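Local coordinates for PG_0823 protein (Porphyromonas gingivalis, PDB 2FSW), which probably binds DNA as a winged helix-turn-helix transcriptional regulator of the HxlR family, at residues 28-41 against 80-93. Residues are numbered along the deposited sequence; the frame is centred on the assembly and turned at random.
Sequences LLIIFQINRRIIRY and RVEYSLTPLGEKVL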
# COMPACT_ATOMS: atom_id res chain seq x y z
N LEU B 28 6.00 -0.68 -3.35
CA LEU B 28 5.95 -2.06 -2.89
C LEU B 28 6.27 -3.07 -3.98
O LEU B 28 6.82 -4.14 -3.70
CB LEU B 28 4.58 -2.37 -2.26
CG LEU B 28 4.38 -1.68 -0.91
CD1 LEU B 28 2.92 -1.76 -0.45
CD2 LEU B 28 5.34 -2.28 0.13
N LEU B 29 5.91 -2.73 -5.22
CA LEU B 29 6.21 -3.58 -6.38
C LEU B 29 7.71 -3.67 -6.66
O LEU B 29 8.23 -4.73 -7.01
CB LEU B 29 5.51 -3.05 -7.65
CG LEU B 29 4.11 -3.61 -7.97
CD1 LEU B 29 3.50 -2.82 -9.11
CD2 LEU B 29 4.16 -5.12 -8.31
N ILE B 30 8.40 -2.54 -6.53
CA ILE B 30 9.85 -2.52 -6.64
C ILE B 30 10.49 -3.44 -5.59
O ILE B 30 11.34 -4.27 -5.93
CB ILE B 30 10.40 -1.06 -6.58
CG1 ILE B 30 10.07 -0.35 -7.90
CG2 ILE B 30 11.89 -1.06 -6.32
CD1 ILE B 30 10.03 1.17 -7.86
N ILE B 31 10.04 -3.31 -4.34
CA ILE B 31 10.55 -4.11 -3.24
C ILE B 31 10.24 -5.59 -3.52
O ILE B 31 11.12 -6.44 -3.36
CB ILE B 31 10.01 -3.63 -1.84
CG1 ILE B 31 10.54 -2.21 -1.54
CG2 ILE B 31 10.43 -4.58 -0.72
CD1 ILE B 31 9.94 -1.54 -0.31
N PHE B 32 9.02 -5.87 -3.98
CA PHE B 32 8.63 -7.21 -4.43
C PHE B 32 9.61 -7.78 -5.46
O PHE B 32 10.08 -8.92 -5.33
CB PHE B 32 7.18 -7.23 -4.97
CG PHE B 32 6.72 -8.58 -5.48
CD1 PHE B 32 6.73 -9.71 -4.65
CD2 PHE B 32 6.24 -8.72 -6.78
CE1 PHE B 32 6.29 -10.96 -5.10
CE2 PHE B 32 5.79 -9.96 -7.25
CZ PHE B 32 5.82 -11.08 -6.41
N GLN B 33 9.94 -6.98 -6.48
CA GLN B 33 10.83 -7.43 -7.55
C GLN B 33 12.29 -7.64 -7.12
O GLN B 33 12.90 -8.66 -7.44
CB GLN B 33 10.70 -6.55 -8.81
CG GLN B 33 9.45 -6.87 -9.63
CD GLN B 33 9.41 -8.34 -10.09
OE1 GLN B 33 10.45 -8.99 -10.25
NE2 GLN B 33 8.21 -8.85 -10.31
N ILE B 34 12.83 -6.68 -6.37
CA ILE B 34 14.16 -6.87 -5.78
C ILE B 34 14.18 -8.16 -4.94
O ILE B 34 15.00 -9.06 -5.20
CB ILE B 34 14.63 -5.66 -4.95
CG1 ILE B 34 14.75 -4.41 -5.84
CG2 ILE B 34 15.98 -5.96 -4.30
CD1 ILE B 34 14.82 -3.08 -5.04
N ASN B 35 13.27 -8.26 -3.96
CA ASN B 35 13.14 -9.46 -3.13
C ASN B 35 14.48 -9.77 -2.42
O ASN B 35 15.10 -8.88 -1.84
CB ASN B 35 12.64 -10.65 -3.97
CG ASN B 35 11.55 -11.46 -3.27
OD1 ASN B 35 10.34 -11.25 -3.50
ND2 ASN B 35 11.96 -12.40 -2.42
N ARG B 36 14.92 -11.02 -2.51
CA ARG B 36 16.08 -11.50 -1.76
C ARG B 36 17.28 -11.73 -2.65
O ARG B 36 18.12 -12.58 -2.36
CB ARG B 36 15.73 -12.79 -1.03
CG ARG B 36 14.71 -12.59 0.06
CD ARG B 36 14.33 -13.91 0.67
NE ARG B 36 13.01 -13.79 1.27
CZ ARG B 36 12.78 -13.36 2.50
NH1 ARG B 36 13.81 -13.03 3.29
NH2 ARG B 36 11.53 -13.27 2.95
N ARG B 37 17.35 -10.97 -3.73
CA ARG B 37 18.42 -11.12 -4.68
C ARG B 37 19.00 -9.77 -5.09
O ARG B 37 18.56 -8.72 -4.61
CB ARG B 37 17.98 -11.95 -5.90
CG ARG B 37 16.65 -11.58 -6.53
CD ARG B 37 16.74 -10.41 -7.47
NE ARG B 37 15.42 -10.04 -7.97
CZ ARG B 37 14.90 -10.47 -9.13
NH1 ARG B 37 15.61 -11.26 -9.93
NH2 ARG B 37 13.68 -10.09 -9.49
N ILE B 38 20.01 -9.82 -5.94
CA ILE B 38 20.65 -8.65 -6.50
C ILE B 38 20.09 -8.48 -7.90
O ILE B 38 20.10 -9.42 -8.71
CB ILE B 38 22.18 -8.82 -6.59
CG1 ILE B 38 22.76 -9.47 -5.32
CG2 ILE B 38 22.86 -7.51 -6.98
CD1 ILE B 38 22.83 -8.58 -4.09
N ILE B 39 19.62 -7.27 -8.19
CA ILE B 39 19.03 -6.99 -9.48
C ILE B 39 19.61 -5.72 -10.08
O ILE B 39 19.69 -4.67 -9.41
CB ILE B 39 17.47 -6.97 -9.41
CG1 ILE B 39 16.85 -6.90 -10.82
CG2 ILE B 39 16.97 -5.86 -8.48
CD1 ILE B 39 15.37 -7.30 -10.87
N ARG B 40 20.05 -5.82 -11.34
CA ARG B 40 20.48 -4.68 -12.13
C ARG B 40 19.29 -3.78 -12.42
O ARG B 40 18.17 -4.26 -12.58
CB ARG B 40 21.08 -5.14 -13.46
CG ARG B 40 22.61 -5.07 -13.54
CD ARG B 40 23.07 -4.67 -14.94
NE ARG B 40 22.59 -3.34 -15.33
CZ ARG B 40 21.61 -3.11 -16.19
NH1 ARG B 40 20.99 -4.11 -16.80
NH2 ARG B 40 21.25 -1.86 -16.44
N TYR B 41 19.54 -2.47 -12.49
CA TYR B 41 18.52 -1.49 -12.87
C TYR B 41 17.67 -1.92 -14.07
O TYR B 41 16.45 -1.84 -14.03
CB TYR B 41 19.19 -0.14 -13.21
CG TYR B 41 18.23 0.87 -13.78
CD1 TYR B 41 17.54 1.73 -12.93
CD2 TYR B 41 17.99 0.94 -15.14
CE1 TYR B 41 16.63 2.65 -13.44
CE2 TYR B 41 17.08 1.86 -15.66
CZ TYR B 41 16.41 2.71 -14.80
OH TYR B 41 15.52 3.62 -15.29
N ARG B 80 27.30 -0.28 -14.49
CA ARG B 80 26.02 -0.80 -14.00
C ARG B 80 25.72 -0.42 -12.54
O ARG B 80 26.64 -0.24 -11.74
CB ARG B 80 25.95 -2.33 -14.18
CG ARG B 80 26.86 -3.11 -13.25
CD ARG B 80 26.47 -4.58 -13.18
NE ARG B 80 27.29 -5.38 -14.08
CZ ARG B 80 28.41 -6.00 -13.70
NH1 ARG B 80 28.83 -5.93 -12.44
NH2 ARG B 80 29.11 -6.70 -14.59
N VAL B 81 24.42 -0.28 -12.23
CA VAL B 81 23.94 -0.20 -10.85
C VAL B 81 23.23 -1.49 -10.45
O VAL B 81 22.41 -2.02 -11.20
CB VAL B 81 22.94 0.97 -10.57
CG1 VAL B 81 23.64 2.14 -9.89
CG2 VAL B 81 22.17 1.39 -11.83
N GLU B 82 23.55 -1.99 -9.26
CA GLU B 82 22.86 -3.14 -8.70
C GLU B 82 22.15 -2.71 -7.42
O GLU B 82 22.69 -1.90 -6.65
CB GLU B 82 23.83 -4.28 -8.42
CG GLU B 82 24.11 -5.11 -9.65
CD GLU B 82 25.18 -6.18 -9.48
OE1 GLU B 82 25.64 -6.42 -8.34
OE2 GLU B 82 25.54 -6.79 -10.51
N TYR B 83 20.94 -3.23 -7.24
CA TYR B 83 20.14 -2.97 -6.04
C TYR B 83 19.82 -4.25 -5.28
O TYR B 83 19.57 -5.30 -5.88
CB TYR B 83 18.85 -2.24 -6.41
CG TYR B 83 19.06 -0.83 -6.91
CD1 TYR B 83 19.16 0.24 -6.02
CD2 TYR B 83 19.15 -0.56 -8.29
CE1 TYR B 83 19.36 1.54 -6.48
CE2 TYR B 83 19.34 0.73 -8.75
CZ TYR B 83 19.44 1.78 -7.85
OH TYR B 83 19.64 3.08 -8.31
N SER B 84 19.83 -4.15 -3.96
CA SER B 84 19.37 -5.23 -3.08
C SER B 84 18.64 -4.63 -1.90
O SER B 84 18.74 -3.42 -1.65
CB SER B 84 20.54 -6.08 -2.60
OG SER B 84 21.52 -5.28 -1.99
N LEU B 85 17.93 -5.47 -1.16
CA LEU B 85 17.23 -4.99 0.02
C LEU B 85 18.18 -4.92 1.20
O LEU B 85 19.03 -5.81 1.38
CB LEU B 85 16.01 -5.87 0.38
CG LEU B 85 14.80 -5.95 -0.58
CD1 LEU B 85 13.62 -6.67 0.07
CD2 LEU B 85 14.36 -4.58 -1.13
N THR B 86 18.04 -3.86 2.00
CA THR B 86 18.62 -3.79 3.34
C THR B 86 17.86 -4.71 4.31
O THR B 86 16.79 -5.23 3.97
CB THR B 86 18.61 -2.34 3.89
OG1 THR B 86 17.27 -1.85 3.97
CG2 THR B 86 19.45 -1.41 3.00
N PRO B 87 18.43 -4.97 5.51
CA PRO B 87 17.67 -5.70 6.53
C PRO B 87 16.33 -5.03 6.88
O PRO B 87 15.35 -5.73 7.16
CB PRO B 87 18.63 -5.73 7.73
CG PRO B 87 20.02 -5.66 7.08
CD PRO B 87 19.82 -4.70 5.95
N LEU B 88 16.28 -3.70 6.85
CA LEU B 88 15.01 -2.98 7.01
C LEU B 88 14.04 -3.28 5.86
O LEU B 88 12.88 -3.64 6.10
CB LEU B 88 15.25 -1.46 7.13
CG LEU B 88 14.00 -0.60 7.40
CD1 LEU B 88 13.35 -0.94 8.73
CD2 LEU B 88 14.41 0.89 7.37
N GLY B 89 14.52 -3.17 4.62
CA GLY B 89 13.71 -3.45 3.44
C GLY B 89 13.21 -4.87 3.44
O GLY B 89 12.11 -5.16 2.95
N GLU B 90 14.01 -5.78 4.00
CA GLU B 90 13.59 -7.17 4.10
C GLU B 90 12.37 -7.32 5.03
O GLU B 90 11.60 -8.26 4.87
CB GLU B 90 14.77 -8.08 4.52
CG GLU B 90 15.77 -8.41 3.38
CD GLU B 90 17.02 -9.20 3.87
OE1 GLU B 90 18.15 -8.88 3.44
OE2 GLU B 90 16.88 -10.14 4.68
N LYS B 91 12.20 -6.40 5.99
CA LYS B 91 11.03 -6.40 6.90
C LYS B 91 9.71 -6.02 6.21
O LYS B 91 8.63 -6.14 6.82
CB LYS B 91 11.24 -5.48 8.11
CG LYS B 91 12.49 -5.74 8.92
CD LYS B 91 12.31 -6.95 9.80
CE LYS B 91 13.44 -7.07 10.78
NZ LYS B 91 13.29 -6.03 11.84
N VAL B 92 9.81 -5.52 4.99
CA VAL B 92 8.62 -5.22 4.16
C VAL B 92 8.06 -6.46 3.45
O VAL B 92 6.88 -6.52 3.14
CB VAL B 92 8.95 -4.11 3.11
CG1 VAL B 92 7.71 -3.70 2.32
CG2 VAL B 92 9.55 -2.92 3.81
N LEU B 93 8.90 -7.46 3.21
CA LEU B 93 8.46 -8.69 2.52
C LEU B 93 7.24 -9.41 3.13
O LEU B 93 6.42 -9.91 2.38
CB LEU B 93 9.63 -9.66 2.26
CG LEU B 93 10.71 -9.10 1.30
CD1 LEU B 93 11.94 -10.03 1.27
CD2 LEU B 93 10.20 -8.81 -0.12
O HOH W 1 17.73 -8.34 -2.01
O HOH W 2 22.60 -0.56 -14.88
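R80 and R40 meet through their aliphatic parts, in the one of two modelled R40 conformers described here: R40 CD lies 3.8 Å from R80 CB and equally near R80 CD. The two chains cross at about a right angle and the guanidinium planes are steeply inclined to each other, so the groups do not stack. At V81 the backbone takes over. Its O accepts from Y41 N, while CG2 packs 3.6 Å from Y41 CB; the phenol hydroxyl of Y41 is hydrogen-bonded to E53. E82 forms the non-hydrogen-bonded antiparallel pair with R40, and its carboxylate atom OE1 comes 3.3 Å from I38 CG2. Next comes the hydrogen-bonded pair of Y83 with I39: I39 N to Y83 O is nearly straight (169°) and lies in the carbonyl plane, and the return bond from Y83 N to I39 O is just as straight, though its donor is tilted from the carbonyl plane.

These bridges add the short strand 39-40 to one edge of 80-85, whose other edge pairs with 69-74, giving the three-stranded sheet of a winged helix domain. Helix 28-34 runs across 80-85 at 96°, the axes of these short segments 8.5 Å apart. S84 meets it through CA, 3.7 Å from I34 CG2, a methyl brought there by lying anti to its backbone N. L85 wedges CD1 and CD2 against I31 CG2, while L85 N donates to a water that in turn donates to N35 O and R37 O, tying the turn after the helix to the strand. Beyond G89, V92 CG1 packs 3.5 Å from L28 CD2, and V92 also touches F102 of the second subunit. L93 sets CD1 over the centre of one face of the R36 guanidinium, 3.6 Å above its plane.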